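Adp-heptose LPS heptosyltransferase II (Escherichia coli, PDB 1PSW) transfers the second heptose of the lipopolysaccharide core from ADP-L-glycero-beta-D-manno-heptose onto heptosyl-Kdo2-lipid A, a step in lipopolysaccharide core biosynthesis. Local coordinates at residues 12-17 against 33-38; 21-26 against 137-142; 42-47 against 254-259; 143-146 against 151-154; 301-306 against 343-348. One frame throughout, in Å; residues are numbered along the deposited sequence.

Interaction 1 (12-17 against 33-38)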
# COMPACT_ATOMS: atom_id res chain seq x y z
N GLY A 12 -2.62 -1.77 0.47
CA GLY A 12 -1.88 -1.52 1.69
C GLY A 12 -1.15 -2.75 2.20
O GLY A 12 0.06 -2.72 2.40
N ASP A 13 -1.90 -3.83 2.40
CA ASP A 13 -1.36 -5.09 2.89
C ASP A 13 -0.26 -5.63 1.98
O ASP A 13 0.75 -6.13 2.46
CB ASP A 13 -2.49 -6.11 3.02
CG ASP A 13 -3.50 -5.75 4.10
OD1 ASP A 13 -3.45 -4.62 4.61
OD2 ASP A 13 -4.35 -6.60 4.42
N MSE A 14 -0.46 -5.52 0.67
CA MSE A 14 0.54 -6.01 -0.27
C MSE A 14 1.83 -5.21 -0.11
O MSE A 14 2.93 -5.77 -0.16
CB MSE A 14 0.03 -5.87 -1.71
CG MSE A 14 1.02 -6.36 -2.78
SE MSE A 14 1.53 -8.24 -2.55
CE MSE A 14 -0.14 -9.07 -3.05
N MSE A 15 1.70 -3.91 0.08
CA MSE A 15 2.88 -3.08 0.25
C MSE A 15 3.61 -3.55 1.52
O MSE A 15 4.83 -3.71 1.52
CB MSE A 15 2.45 -1.61 0.36
CG MSE A 15 3.57 -0.58 0.03
SE MSE A 15 4.24 -0.74 -1.79
CE MSE A 15 6.03 -1.42 -1.41
N MSE A 16 2.86 -3.79 2.59
CA MSE A 16 3.46 -4.25 3.84
C MSE A 16 4.14 -5.61 3.69
O MSE A 16 5.14 -5.87 4.35
CB MSE A 16 2.41 -4.38 4.95
CG MSE A 16 1.68 -3.11 5.27
SE MSE A 16 2.91 -1.69 5.53
CE MSE A 16 3.62 -2.26 7.19
N SER A 17 3.60 -6.47 2.83
CA SER A 17 4.17 -7.79 2.66
C SER A 17 5.57 -7.73 2.08
O SER A 17 6.33 -8.69 2.17
CB SER A 17 3.27 -8.67 1.79
OG SER A 17 3.24 -8.25 0.44
N ILE A 33 11.50 -15.88 -4.51
CA ILE A 33 10.13 -15.68 -4.05
C ILE A 33 9.08 -15.43 -5.13
O ILE A 33 9.17 -14.46 -5.89
CB ILE A 33 10.07 -14.50 -3.06
CG1 ILE A 33 11.06 -14.74 -1.91
CG2 ILE A 33 8.66 -14.35 -2.51
CD1 ILE A 33 11.42 -13.48 -1.13
N ASP A 34 8.09 -16.32 -5.20
CA ASP A 34 7.00 -16.18 -6.15
C ASP A 34 5.79 -15.76 -5.32
O ASP A 34 5.58 -16.26 -4.21
CB ASP A 34 6.71 -17.50 -6.87
CG ASP A 34 7.83 -17.91 -7.81
OD1 ASP A 34 8.57 -17.02 -8.29
OD2 ASP A 34 7.97 -19.13 -8.08
N VAL A 35 4.99 -14.84 -5.86
CA VAL A 35 3.82 -14.36 -5.14
C VAL A 35 2.56 -14.54 -5.96
O VAL A 35 2.49 -14.10 -7.11
CB VAL A 35 3.96 -12.87 -4.77
CG1 VAL A 35 2.73 -12.41 -4.00
CG2 VAL A 35 5.21 -12.66 -3.94
N MSE A 36 1.57 -15.19 -5.35
CA MSE A 36 0.28 -15.41 -6.00
C MSE A 36 -0.70 -14.39 -5.46
O MSE A 36 -0.92 -14.31 -4.25
CB MSE A 36 -0.23 -16.82 -5.72
CG MSE A 36 -1.52 -17.13 -6.47
SE MSE A 36 -2.27 -18.85 -5.99
CE MSE A 36 -1.08 -19.97 -6.99
N ALA A 37 -1.28 -13.60 -6.36
CA ALA A 37 -2.24 -12.57 -5.98
C ALA A 37 -3.14 -12.27 -7.18
O ALA A 37 -2.87 -12.72 -8.29
CB ALA A 37 -1.49 -11.29 -5.56
N PRO A 38 -4.23 -11.52 -6.96
CA PRO A 38 -5.13 -11.19 -8.06
C PRO A 38 -4.37 -10.55 -9.22
O PRO A 38 -3.26 -10.06 -9.04
CB PRO A 38 -6.12 -10.22 -7.42
CG PRO A 38 -6.20 -10.72 -6.02
CD PRO A 38 -4.75 -11.00 -5.68
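Neither segment brings a ring or other flat group to the contact of Met14 on helix 11-27 with Val35 and Ala37 on strand 32-37, so there are no faces or edges to match; the contact is made by a bent chain resting on small aliphatic groups. Met14, a selenomethionine, leaves the helix with CG anti to the backbone N (chi1 -180°). Turns of 58° at chi2 and 70° at chi3 then fold the chain, and its terminal methyl leads towards the strand. Met14 CE meets Ala37 CB at 3.6 Å, methyl against methyl, and lies looser against Val35 CG1 at 4.5 Å. Val35 and Ala37 alternate with Met36, and both send their CB to the helix side of the strand while Met36 CB points away; Ala37, ending at CB, meets the methionine methyl directly. All three touching residues are buried.

On the helix, Ser17 OG donates to Met14 O over 2.6 Å, a bond that stays within the helix. Ser17 OG is also hydrogen-bonded to Tyr21 OH one turn further on, and the Tyr21 side chain, the neighbouring aromatic, touches both Met14 and Val35.

The two segments belong to the beta-alpha-beta unit formed by strand 2-6, helix 11-27 and strand 32-37, the opening of a Rossmann-like parallel sheet. Strand 32-37 lies between strands 2-6 and 51-56, bonded to both through its backbone, while another flank of helix 11-27 carries Asp13 and Met16 against helix 131-137.

Interaction 2 (21-26 against 137-142)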
# COMPACT_ATOMS: atom_id res chain seq x y z
N TYR A 21 9.29 -10.21 2.31
CA TYR A 21 10.18 -10.58 1.20
C TYR A 21 11.60 -10.06 1.43
O TYR A 21 12.57 -10.78 1.19
CB TYR A 21 9.65 -10.05 -0.15
CG TYR A 21 8.17 -10.31 -0.38
CD1 TYR A 21 7.52 -11.39 0.22
CD2 TYR A 21 7.40 -9.44 -1.16
CE1 TYR A 21 6.15 -11.60 0.06
CE2 TYR A 21 6.03 -9.64 -1.33
CZ TYR A 21 5.41 -10.72 -0.71
OH TYR A 21 4.06 -10.91 -0.83
N ARG A 22 11.71 -8.82 1.89
CA ARG A 22 13.01 -8.23 2.17
C ARG A 22 13.68 -8.99 3.31
O ARG A 22 14.89 -9.23 3.28
CB ARG A 22 12.88 -6.76 2.57
CG ARG A 22 12.49 -5.80 1.44
CD ARG A 22 12.70 -4.36 1.88
NE ARG A 22 14.11 -4.06 2.06
CZ ARG A 22 14.60 -3.02 2.72
NH1 ARG A 22 13.78 -2.14 3.29
NH2 ARG A 22 15.91 -2.83 2.80
N THR A 23 12.90 -9.38 4.31
CA THR A 23 13.46 -10.11 5.44
C THR A 23 13.88 -11.52 5.04
O THR A 23 14.92 -12.01 5.50
CB THR A 23 12.45 -10.16 6.61
OG1 THR A 23 12.07 -8.83 6.97
CG2 THR A 23 13.07 -10.84 7.83
N LEU A 24 13.10 -12.17 4.18
CA LEU A 24 13.42 -13.52 3.74
C LEU A 24 14.76 -13.57 3.01
O LEU A 24 15.53 -14.51 3.19
CB LEU A 24 12.32 -14.06 2.82
CG LEU A 24 11.03 -14.50 3.50
CD1 LEU A 24 9.96 -14.75 2.45
CD2 LEU A 24 11.27 -15.75 4.33
N GLN A 25 15.01 -12.57 2.18
CA GLN A 25 16.25 -12.53 1.43
C GLN A 25 17.45 -12.13 2.28
O GLN A 25 18.59 -12.34 1.90
CB GLN A 25 16.09 -11.59 0.24
CG GLN A 25 15.04 -12.12 -0.74
CD GLN A 25 15.18 -11.55 -2.14
OE1 GLN A 25 14.83 -12.20 -3.13
NE2 GLN A 25 15.70 -10.33 -2.23
N ALA A 26 17.17 -11.58 3.46
CA ALA A 26 18.24 -11.20 4.36
C ALA A 26 18.56 -12.35 5.32
O ALA A 26 19.66 -12.41 5.87
CB ALA A 26 17.83 -9.96 5.15
N ALA A 137 7.67 -11.30 11.25
CA ALA A 137 7.83 -12.41 12.19
C ALA A 137 7.74 -13.79 11.54
O ALA A 137 8.34 -14.75 12.03
CB ALA A 137 6.80 -12.30 13.30
N LEU A 138 6.98 -13.90 10.45
CA LEU A 138 6.82 -15.20 9.78
C LEU A 138 8.10 -15.75 9.16
O LEU A 138 8.20 -16.95 8.91
CB LEU A 138 5.73 -15.11 8.71
CG LEU A 138 4.33 -14.75 9.20
CD1 LEU A 138 3.38 -14.74 8.01
CD2 LEU A 138 3.85 -15.74 10.26
N ALA A 139 9.07 -14.88 8.91
CA ALA A 139 10.33 -15.30 8.31
C ALA A 139 11.24 -15.96 9.34
O ALA A 139 12.30 -16.49 8.99
CB ALA A 139 11.04 -14.09 7.70
N TYR A 140 10.83 -15.94 10.60
CA TYR A 140 11.62 -16.55 11.66
C TYR A 140 10.98 -17.82 12.20
O TYR A 140 9.77 -18.03 12.05
CB TYR A 140 11.83 -15.54 12.79
CG TYR A 140 12.64 -14.34 12.35
CD1 TYR A 140 14.03 -14.41 12.24
CD2 TYR A 140 12.01 -13.15 11.99
CE1 TYR A 140 14.77 -13.32 11.77
CE2 TYR A 140 12.74 -12.06 11.52
CZ TYR A 140 14.11 -12.15 11.41
OH TYR A 140 14.82 -11.06 10.97
N ASP A 141 11.79 -18.67 12.82
CA ASP A 141 11.29 -19.93 13.37
C ASP A 141 10.25 -19.68 14.46
O ASP A 141 10.36 -18.72 15.22
CB ASP A 141 12.45 -20.76 13.94
CG ASP A 141 13.47 -21.13 12.88
OD1 ASP A 141 13.07 -21.70 11.84
OD2 ASP A 141 14.67 -20.87 13.08
N LYS A 142 9.26 -20.55 14.52
CA LYS A 142 8.17 -20.43 15.48
C LYS A 142 8.57 -20.11 16.92
O LYS A 142 8.34 -19.00 17.41
CB LYS A 142 7.32 -21.71 15.47
CG LYS A 142 6.00 -21.58 16.20
CD LYS A 142 5.24 -22.90 16.20
CE LYS A 142 3.89 -22.75 16.87
NZ LYS A 142 3.16 -24.05 16.93
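The tight turn that presents Ala139 and Tyr140 to Thr23 and Leu24 is closed by Tyr140 N donating to Ala137 O, 3.1 Å away. This type I beta turn, from Ala137 to Tyr140, lies at the end of helix 131-137. It sets Ala139 CB towards helix 11-27 and lets the Tyr140 ring swing in beside it.

Ala139 CB sits between two side chains of the helix, at 3.8 Å from Thr23 CG2 and at the same 3.8 Å from Leu24 CD2. The small residue permits a close approach of the backbones, the CA atoms of Leu24 and Ala139 being 5.8 Å apart. Thr23 carries most of the helix side. Its chi1 of -56° splits the two branches by role: CG2, anti to the backbone N, is the one that reaches the turn, while OG1 is hydrogen-bonded to Ser19 O one turn back in the helix. The same methyl lies 3.6 Å from Tyr140 OH and meets the hydroxyl end of the ring obliquely, the two side chains crossing at about a right angle.

The backbone of the turn has polar partners nearby: Ala139 O is hydrogen-bonded to Tyr28 OH just beyond the helix, and Tyr140 O to Arg121 NH2 of strand 119-121.

Across the contact itself no hydrogen bond joins the segments. Thr23 therefore behaves here as an aliphatic residue, its hydroxyl spent within its own helix, and the turn is packed on helix 11-27 by methyl groups and the tyrosine ring, with all four touching residues buried.

Interaction 3 (42-47 against 254-259); sequences RPLLSR and QAVILI
Arg47, just after the short helix 42-45, reaches over to Val256 and Ile257 of helix 252-260, and the contact spans the two Rossmann-like halves of a GT-B glycosyltransferase: one segment belongs to the part built on the first parallel sheet, the other to the part built on the second. From CB, which points at the opposing helix, the arginine chain curls through three similar turns (chi1 -59°, chi2 -58°, chi3 -51°). CG makes a light contact with Val256 CG2 at 4.3 Å. CD makes no close contact with the helix; NE comes to 4.4 Å from Val256 CG1, which lies oblique to the guanidinium. At the tip, NH1 is 3.9 Å from Ile257 CD1, and Ile257 CG1 lies over one face of the guanidinium, 4.0 Å above its plane and displaced towards the rim. The two side chains cross at about a right angle, so the isoleucine presents its flank to the flat group.

The charge is answered by helix 164-173 and the loop before it: NH1 forms a salt bridge with Glu166, and NH2 is hydrogen-bonded to Gln161 O. With two nitrogens committed in this way, the tip is held in position while hydrocarbon packs against it.

Beside the arginine, Ser46 OG donates to Pro43 O over 2.6 Å, returning the hydroxyl to a carbonyl three residues back. A purely apolar touch completes the junction: Leu44, whose CG stands anti to its N, brings CD1 to 3.7 Å from Val256 CG2.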
# COMPACT_ATOMS: atom_id res chain seq x y z
N ARG A 42 -0.44 -7.78 -9.92
CA ARG A 42 0.80 -7.97 -10.66
C ARG A 42 1.61 -6.70 -10.88
O ARG A 42 2.83 -6.71 -10.73
CB ARG A 42 0.52 -8.64 -12.02
CG ARG A 42 1.79 -8.78 -12.87
CD ARG A 42 2.04 -10.22 -13.31
NE ARG A 42 3.31 -10.34 -14.02
CZ ARG A 42 3.73 -11.44 -14.64
NH1 ARG A 42 2.96 -12.52 -14.65
NH2 ARG A 42 4.90 -11.45 -15.26
N PRO A 43 0.95 -5.59 -11.25
CA PRO A 43 1.68 -4.34 -11.49
C PRO A 43 2.53 -3.88 -10.30
O PRO A 43 3.68 -3.46 -10.48
CB PRO A 43 0.57 -3.34 -11.82
CG PRO A 43 -0.44 -4.22 -12.50
CD PRO A 43 -0.47 -5.42 -11.60
N LEU A 44 1.98 -3.96 -9.10
CA LEU A 44 2.71 -3.53 -7.90
C LEU A 44 3.89 -4.45 -7.63
O LEU A 44 4.99 -4.00 -7.30
CB LEU A 44 1.77 -3.52 -6.70
CG LEU A 44 2.30 -2.88 -5.42
CD1 LEU A 44 2.83 -1.48 -5.72
CD2 LEU A 44 1.19 -2.82 -4.38
N LEU A 45 3.65 -5.75 -7.75
CA LEU A 45 4.69 -6.75 -7.53
C LEU A 45 5.85 -6.55 -8.50
O LEU A 45 7.00 -6.83 -8.15
CB LEU A 45 4.11 -8.15 -7.72
CG LEU A 45 3.10 -8.60 -6.66
CD1 LEU A 45 2.38 -9.84 -7.13
CD2 LEU A 45 3.82 -8.85 -5.33
N SER A 46 5.55 -6.08 -9.70
CA SER A 46 6.59 -5.88 -10.70
C SER A 46 7.53 -4.75 -10.28
O SER A 46 8.63 -4.62 -10.82
CB SER A 46 5.99 -5.57 -12.07
OG SER A 46 5.51 -4.23 -12.13
N ARG A 47 7.11 -3.95 -9.31
CA ARG A 47 7.94 -2.86 -8.82
C ARG A 47 8.81 -3.29 -7.65
O ARG A 47 9.66 -2.52 -7.21
CB ARG A 47 7.07 -1.66 -8.40
CG ARG A 47 6.20 -1.07 -9.50
CD ARG A 47 7.02 -0.62 -10.70
NE ARG A 47 8.15 0.25 -10.34
CZ ARG A 47 8.90 0.88 -11.24
NH1 ARG A 47 8.63 0.76 -12.53
NH2 ARG A 47 9.92 1.63 -10.85
N GLN A 254 2.06 2.23 -12.88
CA GLN A 254 2.08 3.61 -13.33
C GLN A 254 1.78 4.54 -12.17
O GLN A 254 2.33 5.65 -12.09
CB GLN A 254 1.05 3.80 -14.44
CG GLN A 254 1.36 2.96 -15.65
CD GLN A 254 0.22 2.94 -16.64
OE1 GLN A 254 -0.92 2.64 -16.28
NE2 GLN A 254 0.53 3.25 -17.89
N ALA A 255 0.90 4.11 -11.26
CA ALA A 255 0.57 4.92 -10.10
C ALA A 255 1.81 5.12 -9.23
O ALA A 255 2.06 6.22 -8.74
CB ALA A 255 -0.54 4.25 -9.28
N VAL A 256 2.57 4.05 -9.04
CA VAL A 256 3.80 4.11 -8.23
C VAL A 256 4.75 5.15 -8.81
O VAL A 256 5.30 5.97 -8.08
CB VAL A 256 4.52 2.76 -8.22
CG1 VAL A 256 5.92 2.93 -7.68
CG2 VAL A 256 3.74 1.76 -7.36
N ILE A 257 4.95 5.10 -10.12
CA ILE A 257 5.84 6.02 -10.81
C ILE A 257 5.37 7.48 -10.66
O ILE A 257 6.15 8.34 -10.27
CB ILE A 257 5.94 5.66 -12.32
CG1 ILE A 257 6.61 4.29 -12.49
CG2 ILE A 257 6.71 6.75 -13.06
CD1 ILE A 257 6.42 3.66 -13.86
N LEU A 258 4.09 7.73 -10.92
CA LEU A 258 3.55 9.09 -10.82
C LEU A 258 3.60 9.66 -9.40
O LEU A 258 3.86 10.84 -9.20
CB LEU A 258 2.12 9.14 -11.36
CG LEU A 258 2.02 8.93 -12.88
CD1 LEU A 258 0.57 8.81 -13.32
CD2 LEU A 258 2.71 10.09 -13.60
N ILE A 259 3.31 8.81 -8.42
CA ILE A 259 3.38 9.24 -7.03
C ILE A 259 4.83 9.65 -6.72
O ILE A 259 5.08 10.67 -6.07
CB ILE A 259 2.90 8.10 -6.09
CG1 ILE A 259 1.38 7.98 -6.18
CG2 ILE A 259 3.34 8.38 -4.63
CD1 ILE A 259 0.79 6.77 -5.47

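Interaction 4 (143-146 against 151-154); sequences GIMR and LPQP
Met145 meets Leu151 and Pro152 where an irregular loop doubles back on itself, within the long connection between helix 131-137 and helix 164-173; neither side has regular helix or strand structure. Met145, modelled as selenomethionine, aims its CB at the returning chain. CG is anti to the carbonyl carbon (chi1 -49°), and a similar turn at chi2 (-56°) folds SE round beside the start of the second segment. There SE lies 4.1 Å from Leu151 N, as a packing contact and not a hydrogen bond. The last torsion, 149°, departs from a fully extended arrangement and carries CE on towards the proline ring, 4.3 Å from Pro152 CD.

Leu151 follows a simpler course. Its CG likewise stands anti to the carbonyl carbon, and of its two methyls CD2 is the one that approaches Met145. The two side chains cross at about a right angle, touching near the root of the methionine rather than at its end. Leu151 is buried and also packs against Glu133 and Ile136 of helix 131-137.

Tyr140 packs against the loop, touching Met145 and Pro152 alike, and an Arg146 to Asp150 salt bridge ties the two arms of the reversal together. The contact between them is loose throughout: Met145 CG and Leu151 CD2 come no nearer than 4.2 Å.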
# COMPACT_ATOMS: atom_id res chain seq x y z
N GLY A 143 9.18 -21.07 17.60
CA GLY A 143 9.58 -20.85 18.98
C GLY A 143 10.77 -19.94 19.22
O GLY A 143 11.67 -20.28 19.98
N ILE A 144 10.78 -18.77 18.58
CA ILE A 144 11.88 -17.84 18.75
C ILE A 144 11.38 -16.44 19.11
O ILE A 144 11.88 -15.81 20.05
CB ILE A 144 12.74 -17.73 17.48
CG1 ILE A 144 13.17 -19.13 17.01
CG2 ILE A 144 13.97 -16.87 17.75
CD1 ILE A 144 14.03 -19.88 18.00
N MSE A 145 10.40 -15.95 18.36
CA MSE A 145 9.84 -14.63 18.60
C MSE A 145 8.56 -14.69 19.43
O MSE A 145 7.59 -15.35 19.04
CB MSE A 145 9.53 -13.93 17.26
CG MSE A 145 10.65 -13.93 16.21
SE MSE A 145 12.35 -13.19 16.80
CE MSE A 145 13.55 -14.25 15.71
N ARG A 146 8.54 -14.00 20.57
CA ARG A 146 7.36 -13.96 21.42
C ARG A 146 6.70 -12.60 21.30
O ARG A 146 5.48 -12.48 21.39
CB ARG A 146 7.74 -14.23 22.88
CG ARG A 146 8.81 -13.31 23.40
CD ARG A 146 9.26 -13.71 24.79
NE ARG A 146 10.52 -13.06 25.13
CZ ARG A 146 11.67 -13.28 24.50
NH1 ARG A 146 11.71 -14.14 23.49
NH2 ARG A 146 12.77 -12.63 24.86
N LEU A 151 12.38 -9.16 17.36
CA LEU A 151 12.75 -9.08 15.96
C LEU A 151 14.09 -8.39 15.74
O LEU A 151 14.33 -7.30 16.27
CB LEU A 151 11.68 -8.33 15.17
CG LEU A 151 10.33 -9.02 14.98
CD1 LEU A 151 9.38 -8.07 14.27
CD2 LEU A 151 10.52 -10.31 14.18
N PRO A 152 14.98 -9.03 14.98
CA PRO A 152 16.29 -8.43 14.71
C PRO A 152 16.11 -7.04 14.10
O PRO A 152 15.34 -6.87 13.16
CB PRO A 152 16.92 -9.42 13.73
CG PRO A 152 16.36 -10.73 14.18
CD PRO A 152 14.91 -10.40 14.43
N GLN A 153 16.83 -6.06 14.63
CA GLN A 153 16.74 -4.69 14.16
C GLN A 153 17.96 -4.37 13.30
O GLN A 153 19.02 -4.97 13.47
CB GLN A 153 16.68 -3.73 15.35
CG GLN A 153 15.44 -3.90 16.22
CD GLN A 153 14.23 -3.15 15.69
OE1 GLN A 153 13.09 -3.58 15.86
NE2 GLN A 153 14.48 -2.01 15.06
N PRO A 154 17.82 -3.43 12.35
CA PRO A 154 16.60 -2.68 12.04
C PRO A 154 15.64 -3.50 11.18
O PRO A 154 16.07 -4.38 10.44
CB PRO A 154 17.14 -1.47 11.28
CG PRO A 154 18.29 -2.06 10.53
CD PRO A 154 18.97 -2.90 11.59

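Interaction 5 (301-306 against 343-348); sequences KARVIR and LLQEEA
Lys301, just ahead of strand 302-306, stretches towards Gln345 and Glu346 near the C-terminal end of helix 332-347. Its chain is extended from CB onward, and CE passes 4.5 Å from Gln345 NE2. Lys301 NZ then donates to a water at 3.2 Å, and that water donates in turn to Glu346 OE2 over 2.6 Å. Lys301 NZ and Glu346 OE2 themselves remain 5.7 Å apart, and Glu346 OE2 is also engaged in a salt bridge with Arg281.

At Ala302 the carbonyl oxygen accepts Arg303 NH1 over 3.0 Å, the donor standing well above the carbonyl plane, 66° out of it. NH1 also bonds to His300 O, so two backbone oxygens hold this end of the guanidinium back on its own chain. Arg303 NH2 points to the helix and donates to a second water at 3.0 Å, to which Gln345 OE1 is the further partner; the direct NH2 to OE1 separation is 4.4 Å.

No direct hydrogen bond joins the segments. The edge strand of the C-terminal Rossmann-like sheet and the last helix are linked here through two single-water bridges: one lies between opposite charges, which probably attract through the water, and the other runs from a guanidinium to a neutral amide.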
# COMPACT_ATOMS: atom_id res chain seq x y z
N LYS A 301 9.28 10.89 6.41
CA LYS A 301 8.80 12.11 5.77
C LYS A 301 7.28 12.24 5.79
O LYS A 301 6.72 13.13 5.15
CB LYS A 301 9.32 12.19 4.33
CG LYS A 301 10.85 12.21 4.24
CD LYS A 301 11.33 12.67 2.87
CE LYS A 301 12.85 12.78 2.85
NZ LYS A 301 13.36 13.54 1.67
N ALA A 302 6.63 11.35 6.54
CA ALA A 302 5.17 11.38 6.67
C ALA A 302 4.76 12.09 7.96
O ALA A 302 5.47 12.08 8.96
CB ALA A 302 4.63 9.95 6.68
N ARG A 303 3.60 12.74 7.91
CA ARG A 303 3.03 13.43 9.06
C ARG A 303 1.57 13.01 9.10
O ARG A 303 0.91 12.90 8.05
CB ARG A 303 3.14 14.95 8.91
CG ARG A 303 4.57 15.49 8.94
CD ARG A 303 5.27 15.14 10.25
NE ARG A 303 6.61 15.74 10.35
CZ ARG A 303 7.69 15.30 9.71
NH1 ARG A 303 7.62 14.24 8.92
NH2 ARG A 303 8.85 15.92 9.88
N VAL A 304 1.08 12.75 10.30
CA VAL A 304 -0.30 12.32 10.49
C VAL A 304 -1.09 13.40 11.20
O VAL A 304 -0.63 13.99 12.18
CB VAL A 304 -0.37 11.03 11.32
CG1 VAL A 304 -1.80 10.81 11.82
CG2 VAL A 304 0.07 9.83 10.46
N ILE A 305 -2.28 13.68 10.69
CA ILE A 305 -3.15 14.66 11.31
C ILE A 305 -4.43 13.96 11.74
O ILE A 305 -5.09 13.30 10.93
CB ILE A 305 -3.52 15.79 10.33
CG1 ILE A 305 -2.23 16.48 9.85
CG2 ILE A 305 -4.44 16.80 11.02
CD1 ILE A 305 -2.47 17.60 8.86
N ARG A 306 -4.75 14.07 13.02
CA ARG A 306 -5.96 13.47 13.58
C ARG A 306 -6.37 14.34 14.76
O ARG A 306 -5.55 14.67 15.61
CB ARG A 306 -5.71 12.03 14.07
CG ARG A 306 -7.01 11.29 14.36
CD ARG A 306 -6.80 9.95 15.04
NE ARG A 306 -8.05 9.21 15.19
CZ ARG A 306 -8.24 8.20 16.04
NH1 ARG A 306 -7.26 7.80 16.84
NH2 ARG A 306 -9.42 7.59 16.10
N LEU A 343 7.13 20.61 2.11
CA LEU A 343 7.59 20.97 0.78
C LEU A 343 8.85 21.81 0.89
O LEU A 343 9.76 21.69 0.08
CB LEU A 343 6.50 21.73 0.02
CG LEU A 343 5.35 20.86 -0.52
CD1 LEU A 343 4.18 21.73 -0.93
CD2 LEU A 343 5.85 20.04 -1.70
N LEU A 344 8.91 22.66 1.92
CA LEU A 344 10.08 23.52 2.14
C LEU A 344 11.30 22.66 2.48
O LEU A 344 12.38 22.86 1.92
CB LEU A 344 9.82 24.50 3.27
CG LEU A 344 11.02 25.38 3.65
CD1 LEU A 344 11.24 26.44 2.57
CD2 LEU A 344 10.77 26.05 5.00
N GLN A 345 11.12 21.72 3.40
CA GLN A 345 12.18 20.82 3.84
C GLN A 345 12.81 20.12 2.64
O GLN A 345 14.03 20.00 2.53
CB GLN A 345 11.62 19.75 4.78
CG GLN A 345 12.65 18.76 5.31
CD GLN A 345 12.03 17.43 5.75
OE1 GLN A 345 10.92 17.39 6.28
NE2 GLN A 345 12.76 16.34 5.55
N GLU A 346 11.96 19.65 1.73
CA GLU A 346 12.41 18.96 0.54
C GLU A 346 13.26 19.86 -0.36
O GLU A 346 14.25 19.40 -0.93
CB GLU A 346 11.20 18.41 -0.22
CG GLU A 346 11.53 17.78 -1.57
CD GLU A 346 10.33 17.06 -2.17
OE1 GLU A 346 9.21 17.62 -2.15
OE2 GLU A 346 10.52 15.94 -2.69
N GLU A 347 12.89 21.13 -0.48
CA GLU A 347 13.65 22.06 -1.31
C GLU A 347 15.01 22.36 -0.68
O GLU A 347 16.03 22.36 -1.36
CB GLU A 347 12.88 23.36 -1.50
CG GLU A 347 11.51 23.17 -2.14
CD GLU A 347 10.80 24.49 -2.39
OE1 GLU A 347 10.67 25.29 -1.44
OE2 GLU A 347 10.35 24.72 -3.53
N ALA A 348 15.00 22.61 0.63
CA ALA A 348 16.22 22.92 1.36
C ALA A 348 17.25 21.80 1.24
O ALA A 348 16.85 20.65 0.95
CB ALA A 348 15.90 23.19 2.82
OXT ALA A 348 18.44 22.08 1.46
O HOH W 1 11.82 14.68 -0.86
O HOH W 2 10.41 14.77 7.62

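Interactions 1, 2 and 3 are buried, without hydrogen bonds between their segments; interaction 1 is purely apolar, interaction 2 adds a tyrosine and interaction 3 a guanidinium laid on hydrocarbon. Interaction 4 is only partly buried, and interaction 5 lies at the surface, where water carries its bonds. Helix 11-27 serves both interaction 1 and interaction 2, packing on the sheet with one part and on the 137-142 turn with another. Met14 links interaction 1 to interaction 3 by touching Leu44 and Leu45, so the core of the first half of the enzyme runs on to the junction with the second. Tyr140 joins interactions 2 and 4. Interaction 5, confined to the second half, touches none of the others.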